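Local coordinates for histone-lysine N-methyltransferase, H3 lysine-9 specific SUVH4 (Arabidopsis thaliana, PDB 4QEO), which methylates histone H3 in its N-terminal tail, a modification that marks chromatin for transcriptional repression, and binds methylated DNA, coupling histone to DNA methylation, at residues Q115-L120 with K140-D145; V331-P336 with Q470-S475; R347-R352 with R483-A488. All coordinates share one frame; numbering follows the deposited sequence.

Contact 1 of 3, residues Q115-L120 with K140-D145. With nucleotides of chain B.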
loop_
_atom_site.group_PDB
_atom_site.type_symbol
_atom_site.label_atom_id
_atom_site.label_comp_id
_atom_site.label_asym_id
_atom_site.label_seq_id
_atom_site.Cartn_x
_atom_site.Cartn_y
_atom_site.Cartn_z
ATOM N N GLN A 115 -14.621 20.775 2.965
ATOM C CA GLN A 115 -14.512 21.557 4.196
ATOM C C GLN A 115 -15.062 22.979 4.070
ATOM O O GLN A 115 -15.327 23.643 5.071
ATOM C CB GLN A 115 -13.055 21.600 4.622
ATOM C CG GLN A 115 -12.454 20.213 4.686
ATOM C CD GLN A 115 -13.000 19.461 5.865
ATOM O OE1 GLN A 115 -12.987 19.970 6.975
ATOM N NE2 GLN A 115 -13.520 18.267 5.632
ATOM N N TYR A 116 -15.214 23.462 2.844
ATOM C CA TYR A 116 -15.740 24.817 2.635
ATOM C C TYR A 116 -17.194 24.722 2.202
ATOM O O TYR A 116 -17.506 24.050 1.233
ATOM C CB TYR A 116 -14.915 25.546 1.566
ATOM C CG TYR A 116 -13.660 26.236 2.089
ATOM C CD1 TYR A 116 -12.614 25.503 2.697
ATOM C CD2 TYR A 116 -13.514 27.612 1.974
ATOM C CE1 TYR A 116 -11.464 26.141 3.167
ATOM C CE2 TYR A 116 -12.370 28.258 2.436
ATOM C CZ TYR A 116 -11.350 27.520 3.021
ATOM O OH TYR A 116 -10.233 28.187 3.467
ATOM N N GLU A 117 -18.079 25.402 2.921
ATOM C CA GLU A 117 -19.513 25.286 2.695
ATOM C C GLU A 117 -19.923 25.733 1.277
ATOM O O GLU A 117 -20.941 25.288 0.753
ATOM C CB GLU A 117 -20.269 26.071 3.775
ATOM C CG GLU A 117 -19.854 27.546 3.821
ATOM C CD GLU A 117 -20.203 28.251 5.115
ATOM O OE1 GLU A 117 -20.884 27.644 5.975
ATOM O OE2 GLU A 117 -19.811 29.431 5.267
ATOM N N ASP A 118 -19.116 26.577 0.633
ATOM C CA ASP A 118 -19.453 27.027 -0.717
ATOM C C ASP A 118 -18.922 26.133 -1.857
ATOM O O ASP A 118 -19.212 26.398 -3.016
ATOM C CB ASP A 118 -19.024 28.490 -0.927
ATOM C CG ASP A 118 -19.648 29.431 0.101
ATOM O OD1 ASP A 118 -20.848 29.721 -0.038
ATOM O OD2 ASP A 118 -18.953 29.864 1.053
ATOM N N ASP A 119 -18.150 25.092 -1.545
ATOM C CA ASP A 119 -17.677 24.162 -2.589
ATOM C C ASP A 119 -18.873 23.429 -3.211
ATOM O O ASP A 119 -19.774 23.014 -2.496
ATOM C CB ASP A 119 -16.706 23.101 -2.021
ATOM C CG ASP A 119 -15.340 23.666 -1.643
ATOM O OD1 ASP A 119 -15.018 24.815 -2.038
ATOM O OD2 ASP A 119 -14.578 22.937 -0.953
ATOM N N LEU A 120 -18.867 23.261 -4.532
ATOM C CA LEU A 120 -19.893 22.479 -5.226
ATOM C C LEU A 120 -19.213 21.494 -6.174
ATOM O O LEU A 120 -18.575 21.911 -7.122
ATOM C CB LEU A 120 -20.845 23.389 -6.024
ATOM C CG LEU A 120 -21.914 22.595 -6.794
ATOM C CD1 LEU A 120 -22.776 21.861 -5.772
ATOM C CD2 LEU A 120 -22.773 23.490 -7.710
ATOM N N LYS A 140 -16.796 25.153 11.138
ATOM C CA LYS A 140 -16.061 25.156 9.874
ATOM C C LYS A 140 -16.695 26.038 8.809
ATOM O O LYS A 140 -16.614 25.742 7.620
ATOM C CB LYS A 140 -15.869 23.738 9.334
ATOM C CG LYS A 140 -14.971 22.862 10.200
ATOM C CD LYS A 140 -14.785 21.511 9.538
ATOM C CE LYS A 140 -13.983 20.546 10.396
ATOM N NZ LYS A 140 -13.820 19.244 9.676
ATOM N N ARG A 141 -17.305 27.136 9.234
ATOM C CA ARG A 141 -17.932 28.066 8.292
ATOM C C ARG A 141 -17.053 29.268 8.011
ATOM O O ARG A 141 -16.031 29.476 8.678
ATOM C CB ARG A 141 -19.261 28.534 8.860
ATOM C CG ARG A 141 -20.123 27.381 9.256
ATOM C CD ARG A 141 -21.526 27.836 9.464
ATOM N NE ARG A 141 -22.445 26.709 9.471
ATOM C CZ ARG A 141 -23.765 26.838 9.475
ATOM N NH1 ARG A 141 -24.537 25.759 9.486
ATOM N NH2 ARG A 141 -24.308 28.051 9.468
ATOM N N GLN A 142 -17.450 30.055 7.016
ATOM C CA GLN A 142 -16.789 31.326 6.732
ATOM C C GLN A 142 -17.056 32.287 7.877
ATOM O O GLN A 142 -18.180 32.382 8.349
ATOM C CB GLN A 142 -17.303 31.922 5.413
ATOM C CG GLN A 142 -16.996 31.030 4.179
ATOM C CD GLN A 142 -15.558 30.508 4.197
ATOM O OE1 GLN A 142 -15.317 29.316 4.435
ATOM N NE2 GLN A 142 -14.603 31.395 3.964
ATOM N N ILE A 143 -16.030 33.011 8.314
ATOM C CA ILE A 143 -16.193 33.938 9.433
ATOM C C ILE A 143 -15.657 35.330 9.131
ATOM O O ILE A 143 -15.747 36.219 9.968
ATOM C CB ILE A 143 -15.477 33.411 10.687
ATOM C CG1 ILE A 143 -14.034 33.063 10.340
ATOM C CG2 ILE A 143 -16.182 32.179 11.219
ATOM C CD1 ILE A 143 -13.263 32.528 11.541
ATOM N N LYS A 144 -15.071 35.513 7.952
ATOM C CA LYS A 144 -14.817 36.855 7.438
ATOM C C LYS A 144 -14.647 36.803 5.937
ATOM O O LYS A 144 -14.683 35.720 5.350
ATOM C CB LYS A 144 -13.581 37.504 8.080
ATOM C CG LYS A 144 -12.307 36.738 7.909
ATOM C CD LYS A 144 -11.169 37.546 8.486
ATOM C CE LYS A 144 -10.115 36.655 9.069
ATOM N NZ LYS A 144 -9.325 37.387 10.093
ATOM N N ASP A 145 -14.463 37.974 5.328
ATOM C CA ASP A 145 -14.307 38.093 3.884
ATOM C C ASP A 145 -13.031 37.459 3.383
ATOM O O ASP A 145 -12.012 37.461 4.081
ATOM C CB ASP A 145 -14.256 39.567 3.461
ATOM C CG ASP A 145 -15.594 40.280 3.561
ATOM O OD1 ASP A 145 -16.613 39.641 3.892
ATOM O OD2 ASP A 145 -15.611 41.505 3.275
ATOM N N1 5CM B 7 -10.439 22.794 1.499
ATOM C C2 5CM B 7 -11.649 22.469 0.872
ATOM N N3 5CM B 7 -12.212 23.262 -0.040
ATOM C C4 5CM B 7 -11.653 24.389 -0.389
ATOM C C5 5CM B 7 -10.394 24.751 0.255
ATOM C C5A 5CM B 7 -9.745 26.031 -0.112
ATOM C C6 5CM B 7 -9.851 23.924 1.202
ATOM O O2 5CM B 7 -12.210 21.443 1.118
ATOM N N4 5CM B 7 -12.180 25.186 -1.275
ATOM C "C1'" 5CM B 7 -9.924 21.933 2.539
ATOM C "C2'" 5CM B 7 -8.461 21.531 2.583
ATOM C "C3'" 5CM B 7 -8.279 21.292 4.063
ATOM C "C4'" 5CM B 7 -9.070 22.437 4.661
ATOM O "O4'" 5CM B 7 -10.115 22.648 3.743
ATOM O "O3'" 5CM B 7 -8.904 20.090 4.481
ATOM C "C5'" 5CM B 7 -8.280 23.712 4.972
ATOM O "O5'" 5CM B 7 -7.549 24.272 3.913
ATOM P P 5CM B 7 -7.228 25.794 3.805
ATOM O OP1 5CM B 7 -6.768 26.039 2.480
ATOM O OP2 5CM B 7 -8.293 26.552 4.355
HETATM O O HOH W 1 -16.844 27.156 5.011
HETATM O O HOH W 2 -17.130 28.292 1.888
#
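Glu117 OE2 is gripped twice: Gln142 N donates a nearly straight bond to it (3.0 Å, 173° at the hydrogen), and the hydroxyl of Ser200 holds it from outside the two segments. The backbone N-H arrives from above the carboxylate plane rather than within it. A first torsion of 57° sets Glu117 CG between its own backbone N and carbonyl carbon, and the extended chain beyond carries the carboxylate across to 140-145. There Glu117 OE1 rests on the aliphatic part of Arg141, 3.4 Å from Arg141 CG; the salt bridge to NE is long, with the oxygen well out of the guanidinium plane, so charge alone acts. Gln142, bent at its second torsion, brings OE1 within 3.5 Å of Tyr116 CD2, amide and ring planes 29° apart, while its NE2 is bonded to Gly132 O. A water accepts the N-H of Glu117 and also meets Lys140 O and Gln142 OE1. Farther along, Lys140 NZ reaches a lone pair of Gln115 OE1 in the carbonyl plane at 2.9 Å.

The loop so held reads a 5-methylcytosine of chain B. The Tyr116 ring lies against the base, which covers one of its faces, and Tyr116 OH donates to the nucleotide's OP2 at 2.7 Å. With an alanine here, the base would probably lose the ring packed on it and OP2 the hydroxyl that binds it. Gln115 N donates to the base O2 (3.1 Å), and Asp119 OD1 accepts from N4 (3.0 Å). Protein groups thus occupy the pairing edge of the methylated base, the arrangement characteristic of the SRA domain, which flips 5-methylcytosine out of the duplex into a pocket.

Contact 2 of 3, residues V331-P336 with Q470-S475. With ZN (zinc ion), chain F; ZN (zinc ion), chain G.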
loop_
_atom_site.group_PDB
_atom_site.type_symbol
_atom_site.label_atom_id
_atom_site.label_comp_id
_atom_site.label_asym_id
_atom_site.label_seq_id
_atom_site.Cartn_x
_atom_site.Cartn_y
_atom_site.Cartn_z
ATOM N N VAL A 331 12.612 -11.887 11.321
ATOM C CA VAL A 331 11.863 -11.307 12.430
ATOM C C VAL A 331 11.712 -12.384 13.506
ATOM O O VAL A 331 11.419 -13.536 13.196
ATOM C CB VAL A 331 10.464 -10.774 11.965
ATOM C CG1 VAL A 331 9.552 -10.494 13.150
ATOM C CG2 VAL A 331 10.615 -9.522 11.118
ATOM N N PHE A 332 11.948 -12.013 14.760
ATOM C CA PHE A 332 11.837 -12.948 15.874
ATOM C C PHE A 332 10.573 -12.676 16.670
ATOM O O PHE A 332 10.512 -11.739 17.467
ATOM C CB PHE A 332 13.048 -12.843 16.797
ATOM C CG PHE A 332 14.323 -13.378 16.204
ATOM C CD1 PHE A 332 14.630 -14.728 16.279
ATOM C CD2 PHE A 332 15.229 -12.528 15.596
ATOM C CE1 PHE A 332 15.816 -15.222 15.749
ATOM C CE2 PHE A 332 16.416 -13.014 15.064
ATOM C CZ PHE A 332 16.709 -14.364 15.145
ATOM N N GLU A 333 9.562 -13.500 16.439
ATOM C CA GLU A 333 8.295 -13.348 17.118
ATOM C C GLU A 333 8.254 -14.149 18.407
ATOM O O GLU A 333 8.984 -15.135 18.578
ATOM C CB GLU A 333 7.144 -13.783 16.212
ATOM C CG GLU A 333 6.720 -12.722 15.201
ATOM C CD GLU A 333 5.488 -13.114 14.393
ATOM O OE1 GLU A 333 4.949 -14.224 14.591
ATOM O OE2 GLU A 333 5.056 -12.305 13.552
ATOM N N CYS A 334 7.381 -13.714 19.305
ATOM C CA CYS A 334 7.050 -14.489 20.484
ATOM C C CYS A 334 6.457 -15.835 20.054
ATOM O O CYS A 334 5.815 -15.949 18.999
ATOM C CB CYS A 334 6.089 -13.709 21.384
ATOM S SG CYS A 334 6.828 -12.233 22.193
ATOM N N GLY A 335 6.699 -16.858 20.865
ATOM C CA GLY A 335 6.327 -18.212 20.506
ATOM C C GLY A 335 5.594 -18.967 21.602
ATOM O O GLY A 335 5.095 -18.368 22.548
ATOM N N PRO A 336 5.523 -20.295 21.468
ATOM C CA PRO A 336 4.764 -21.205 22.338
ATOM C C PRO A 336 5.138 -21.127 23.826
ATOM O O PRO A 336 4.270 -21.329 24.686
ATOM C CB PRO A 336 5.116 -22.589 21.771
ATOM C CG PRO A 336 5.387 -22.321 20.315
ATOM C CD PRO A 336 6.120 -21.001 20.317
ATOM N N GLN A 470 8.845 -12.134 4.075
ATOM C CA GLN A 470 9.578 -11.909 5.306
ATOM C C GLN A 470 9.744 -13.225 6.066
ATOM O O GLN A 470 8.746 -13.905 6.382
ATOM C CB GLN A 470 8.845 -10.884 6.173
ATOM C CG GLN A 470 9.511 -10.646 7.506
ATOM C CD GLN A 470 10.884 -10.049 7.355
ATOM O OE1 GLN A 470 11.038 -8.928 6.856
ATOM N NE2 GLN A 470 11.897 -10.789 7.781
ATOM N N CYS A 471 10.995 -13.594 6.343
ATOM C CA CYS A 471 11.267 -14.776 7.156
ATOM C C CYS A 471 11.006 -14.471 8.623
ATOM O O CYS A 471 11.456 -13.453 9.143
ATOM C CB CYS A 471 12.705 -15.272 6.967
ATOM S SG CYS A 471 12.992 -16.121 5.386
ATOM N N VAL A 472 10.264 -15.358 9.277
ATOM C CA VAL A 472 9.911 -15.182 10.679
ATOM C C VAL A 472 10.241 -16.452 11.468
ATOM O O VAL A 472 9.884 -17.549 11.042
ATOM C CB VAL A 472 8.401 -14.893 10.839
ATOM C CG1 VAL A 472 8.035 -14.746 12.317
ATOM C CG2 VAL A 472 7.998 -13.659 10.050
ATOM N N LEU A 473 10.935 -16.295 12.597
ATOM C CA LEU A 473 11.133 -17.387 13.553
ATOM C C LEU A 473 10.311 -17.117 14.818
ATOM O O LEU A 473 10.322 -16.003 15.351
ATOM C CB LEU A 473 12.618 -17.529 13.909
ATOM C CG LEU A 473 13.534 -18.043 12.794
ATOM C CD1 LEU A 473 15.003 -17.833 13.149
ATOM C CD2 LEU A 473 13.258 -19.506 12.492
ATOM N N SER A 474 9.588 -18.124 15.292
ATOM C CA SER A 474 8.761 -17.956 16.495
ATOM C C SER A 474 8.798 -19.197 17.368
ATOM O O SER A 474 8.994 -19.104 18.583
ATOM C CB SER A 474 7.304 -17.653 16.131
ATOM O OG SER A 474 6.826 -18.542 15.127
ATOM N N SER A 475 8.596 -20.357 16.753
ATOM C CA SER A 475 8.598 -21.601 17.532
ATOM C C SER A 475 9.985 -22.213 17.670
ATOM O O SER A 475 10.199 -23.049 18.540
ATOM C CB SER A 475 7.633 -22.631 16.949
ATOM O OG SER A 475 8.111 -23.106 15.706
HETATM ZN ZN ZN F . 8.414 -13.558 23.566
HETATM ZN ZN ZN G . 5.170 -11.381 23.406
#
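Val331 and Phe332 pair in parallel with Val472 and Leu473, so that a short pre-SET strand forms an edge of the four-stranded mixed sheet to which SET strands 467-473 and 483-488 belong. Three backbone hydrogen bonds carry the pairing. Val331 N donates to Cys471 O at 2.9 Å, Leu473 N returns a bond to Val331 O, and Glu333 N reaches Leu473 O at 2.8 Å. Cys471 O accepts a second hydrogen bond, from Gln470 NE2, straight and 3.0 Å long, with the acceptor in the amide plane; Arg328 is the stronger polar partner of that side chain. Where regular pairing ends, weaker CA-H...O contacts carry on, from Ser474 CA to Glu333 O and from Gly335 CA to Ser474 O.

Side-chain packing lies on both faces of the strand pair. On the side of Phe332, its ring and the Leu473 side chain lie side by side and point the same way, with Phe332 CE1 3.8 Å from Leu473 CD1. On the side of Val331, its CB and Val472 CG2 pack loosely. Gln470 CG stands anti to the backbone N (chi1 177°) and the chain then bends at chi2, bringing the amide end against Val331 CG2. The extended chain of Glu333 crosses Val472, whose CG1 lies 3.7 Å from Glu333 CD, while its carboxylate is bound by groups of contact 3.

Metal binding comes just beyond the strand. Cys334 turns its side chain away from 470-475 into the triangular zinc cluster, where its SG bridges two zinc ions, at 2.2 Å from that of chain G and 2.5 Å from that of chain F.

Contact 3 of 3, residues R347-R352 with R483-A488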
loop_
_atom_site.group_PDB
_atom_site.type_symbol
_atom_site.label_atom_id
_atom_site.label_comp_id
_atom_site.label_asym_id
_atom_site.label_seq_id
_atom_site.Cartn_x
_atom_site.Cartn_y
_atom_site.Cartn_z
ATOM N N ARG A 347 3.522 -10.953 18.206
ATOM C CA ARG A 347 2.960 -12.104 17.522
ATOM C C ARG A 347 2.170 -11.663 16.278
ATOM O O ARG A 347 1.288 -12.387 15.827
ATOM C CB ARG A 347 2.030 -12.880 18.465
ATOM C CG ARG A 347 2.702 -13.399 19.746
ATOM C CD ARG A 347 1.680 -14.093 20.630
ATOM N NE ARG A 347 2.238 -14.688 21.848
ATOM C CZ ARG A 347 2.725 -15.926 21.920
ATOM N NH1 ARG A 347 2.769 -16.690 20.841
ATOM N NH2 ARG A 347 3.180 -16.403 23.075
ATOM N N THR A 348 2.477 -10.485 15.732
ATOM C CA THR A 348 1.698 -9.956 14.592
ATOM C C THR A 348 1.298 -10.946 13.475
ATOM O O THR A 348 0.117 -11.028 13.133
ATOM C CB THR A 348 2.344 -8.690 14.005
ATOM O OG1 THR A 348 2.243 -7.639 14.969
ATOM C CG2 THR A 348 1.641 -8.249 12.698
ATOM N N SER A 349 2.240 -11.728 12.941
ATOM C CA SER A 349 1.905 -12.611 11.816
ATOM C C SER A 349 1.138 -13.875 12.206
ATOM O O SER A 349 0.733 -14.653 11.340
ATOM C CB SER A 349 3.149 -12.988 11.009
ATOM O OG SER A 349 3.907 -13.968 11.681
ATOM N N GLN A 350 0.930 -14.076 13.503
ATOM C CA GLN A 350 0.246 -15.276 13.979
ATOM C C GLN A 350 -1.254 -15.043 14.071
ATOM O O GLN A 350 -2.034 -15.964 14.298
ATOM C CB GLN A 350 0.775 -15.687 15.356
ATOM C CG GLN A 350 2.224 -16.152 15.352
ATOM C CD GLN A 350 2.859 -16.131 16.748
ATOM O OE1 GLN A 350 2.211 -16.436 17.761
ATOM N NE2 GLN A 350 4.131 -15.774 16.799
ATOM N N LYS A 351 -1.655 -13.795 13.913
ATOM C CA LYS A 351 -3.043 -13.457 14.143
ATOM C C LYS A 351 -3.931 -13.838 12.959
ATOM O O LYS A 351 -3.444 -14.210 11.881
ATOM C CB LYS A 351 -3.161 -11.985 14.546
ATOM C CG LYS A 351 -2.441 -11.738 15.873
ATOM C CD LYS A 351 -2.493 -10.294 16.335
ATOM C CE LYS A 351 -1.780 -10.145 17.685
ATOM N NZ LYS A 351 -1.901 -8.762 18.228
ATOM N N ARG A 352 -5.236 -13.770 13.178
ATOM C CA ARG A 352 -6.197 -14.248 12.204
ATOM C C ARG A 352 -6.206 -13.339 10.983
ATOM O O ARG A 352 -5.800 -12.177 11.058
ATOM C CB ARG A 352 -7.580 -14.282 12.829
ATOM C CG ARG A 352 -8.024 -12.928 13.271
ATOM C CD ARG A 352 -9.259 -13.021 14.121
ATOM N NE ARG A 352 -9.769 -11.695 14.446
ATOM C CZ ARG A 352 -10.804 -11.482 15.247
ATOM N NH1 ARG A 352 -11.426 -12.516 15.794
ATOM N NH2 ARG A 352 -11.214 -10.244 15.494
ATOM N N ARG A 483 9.456 -19.616 9.229
ATOM C CA ARG A 483 8.138 -19.323 8.694
ATOM C C ARG A 483 8.270 -18.294 7.574
ATOM O O ARG A 483 9.062 -17.355 7.666
ATOM C CB ARG A 483 7.209 -18.837 9.812
ATOM C CG ARG A 483 6.876 -19.948 10.823
ATOM C CD ARG A 483 6.106 -19.442 12.020
ATOM N NE ARG A 483 4.963 -18.650 11.606
ATOM C CZ ARG A 483 4.664 -17.442 12.081
ATOM N NH1 ARG A 483 5.413 -16.861 13.020
ATOM N NH2 ARG A 483 3.601 -16.817 11.614
ATOM N N VAL A 484 7.516 -18.494 6.498
ATOM C CA VAL A 484 7.564 -17.600 5.356
ATOM C C VAL A 484 6.285 -16.790 5.328
ATOM O O VAL A 484 5.209 -17.352 5.125
ATOM C CB VAL A 484 7.678 -18.401 4.047
ATOM C CG1 VAL A 484 7.601 -17.470 2.833
ATOM C CG2 VAL A 484 8.964 -19.213 4.045
ATOM N N VAL A 485 6.392 -15.479 5.546
ATOM C CA VAL A 485 5.198 -14.643 5.691
ATOM C C VAL A 485 5.139 -13.486 4.671
ATOM O O VAL A 485 6.088 -12.732 4.500
ATOM C CB VAL A 485 5.075 -14.082 7.132
ATOM C CG1 VAL A 485 3.803 -13.268 7.285
ATOM C CG2 VAL A 485 5.085 -15.221 8.160
ATOM N N LEU A 486 4.009 -13.363 3.997
ATOM C CA LEU A 486 3.768 -12.295 3.043
ATOM C C LEU A 486 3.173 -11.085 3.748
ATOM O O LEU A 486 2.103 -11.180 4.401
ATOM C CB LEU A 486 2.837 -12.778 1.927
ATOM C CG LEU A 486 3.448 -13.878 1.053
ATOM C CD1 LEU A 486 2.402 -14.494 0.128
ATOM C CD2 LEU A 486 4.604 -13.330 0.242
ATOM N N PHE A 487 3.906 -9.976 3.612
ATOM C CA PHE A 487 3.537 -8.666 4.136
ATOM C C PHE A 487 3.258 -7.678 2.997
ATOM O O PHE A 487 3.875 -7.752 1.931
ATOM C CB PHE A 487 4.682 -8.120 4.983
ATOM C CG PHE A 487 4.753 -8.710 6.368
ATOM C CD1 PHE A 487 5.478 -9.871 6.608
ATOM C CD2 PHE A 487 4.094 -8.103 7.427
ATOM C CE1 PHE A 487 5.554 -10.409 7.878
ATOM C CE2 PHE A 487 4.166 -8.638 8.707
ATOM C CZ PHE A 487 4.891 -9.801 8.927
ATOM N N ALA A 488 2.343 -6.742 3.221
ATOM C CA ALA A 488 2.119 -5.679 2.254
ATOM C C ALA A 488 3.333 -4.754 2.220
ATOM O O ALA A 488 3.745 -4.228 3.256
ATOM C CB ALA A 488 0.844 -4.895 2.606
#
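Ser349 faces strand 483-488 from a 3-10 turn, a pre-SET element laid against the SET-domain sheet, and its CB-OG bond divides the work: the oxygen meets Arg483, the carbon the apolar side chains farther along the strand. Arg483 NH2 donates to Ser349 OG at 2.9 Å. The bond is bent, 139° at the hydrogen, and the oxygen, near the guanidinium edge, is tilted out of its plane. A bend at chi3 (50°) turns the end of the arginine toward the turn. Its other nitrogens are engaged elsewhere, NE by Glu383 and NH1 by Glu333 and Ser474 OG, so two carboxylates and two hydroxyls hold the group, which is likely to limit its turning; Glu333 also bonds Ser349 OG.

Gln350 crosses the same arginine at about a right angle, its amide plane 80° from the guanidinium plane; it offers its aliphatic part, CG standing 4.0 Å from Arg483 NH1. The amide itself is spent on other partners. Gln350 NE2 binds Glu333 OE1 and Cys334 O, and a lone pair of Gln350 OE1 accepts from Arg347 NH1 in the plane of both groups, at 3.1 Å.

Farther along the strand, toward Phe487, the contact becomes apolar. Phe487, approached obliquely, brings its CZ to 4.2 Å from Ser349 CB, and Val485 CG1 comes within 3.8 Å of Ser349 CB.

Contact 1 lies apart from the others, in the SRA domain, its nearest atoms about 37 Å from contact 2 and about 27 Å from contact 3. Partly buried, it joins two irregular loops by side-chain bonds, one backbone N-H and waters, while the first loop alone meets the methylated nucleotide. Contacts 2 and 3 share one sheet, strands 467-473 and 483-488 being neighbours in it, and both join pre-SET to SET. Contact 2 is the more buried and rests on backbone bonds beside the zinc cluster; contact 3, partly buried, depends on side chains alone. The two touch through Glu333, which both share, and where Gln470 packs on Phe487.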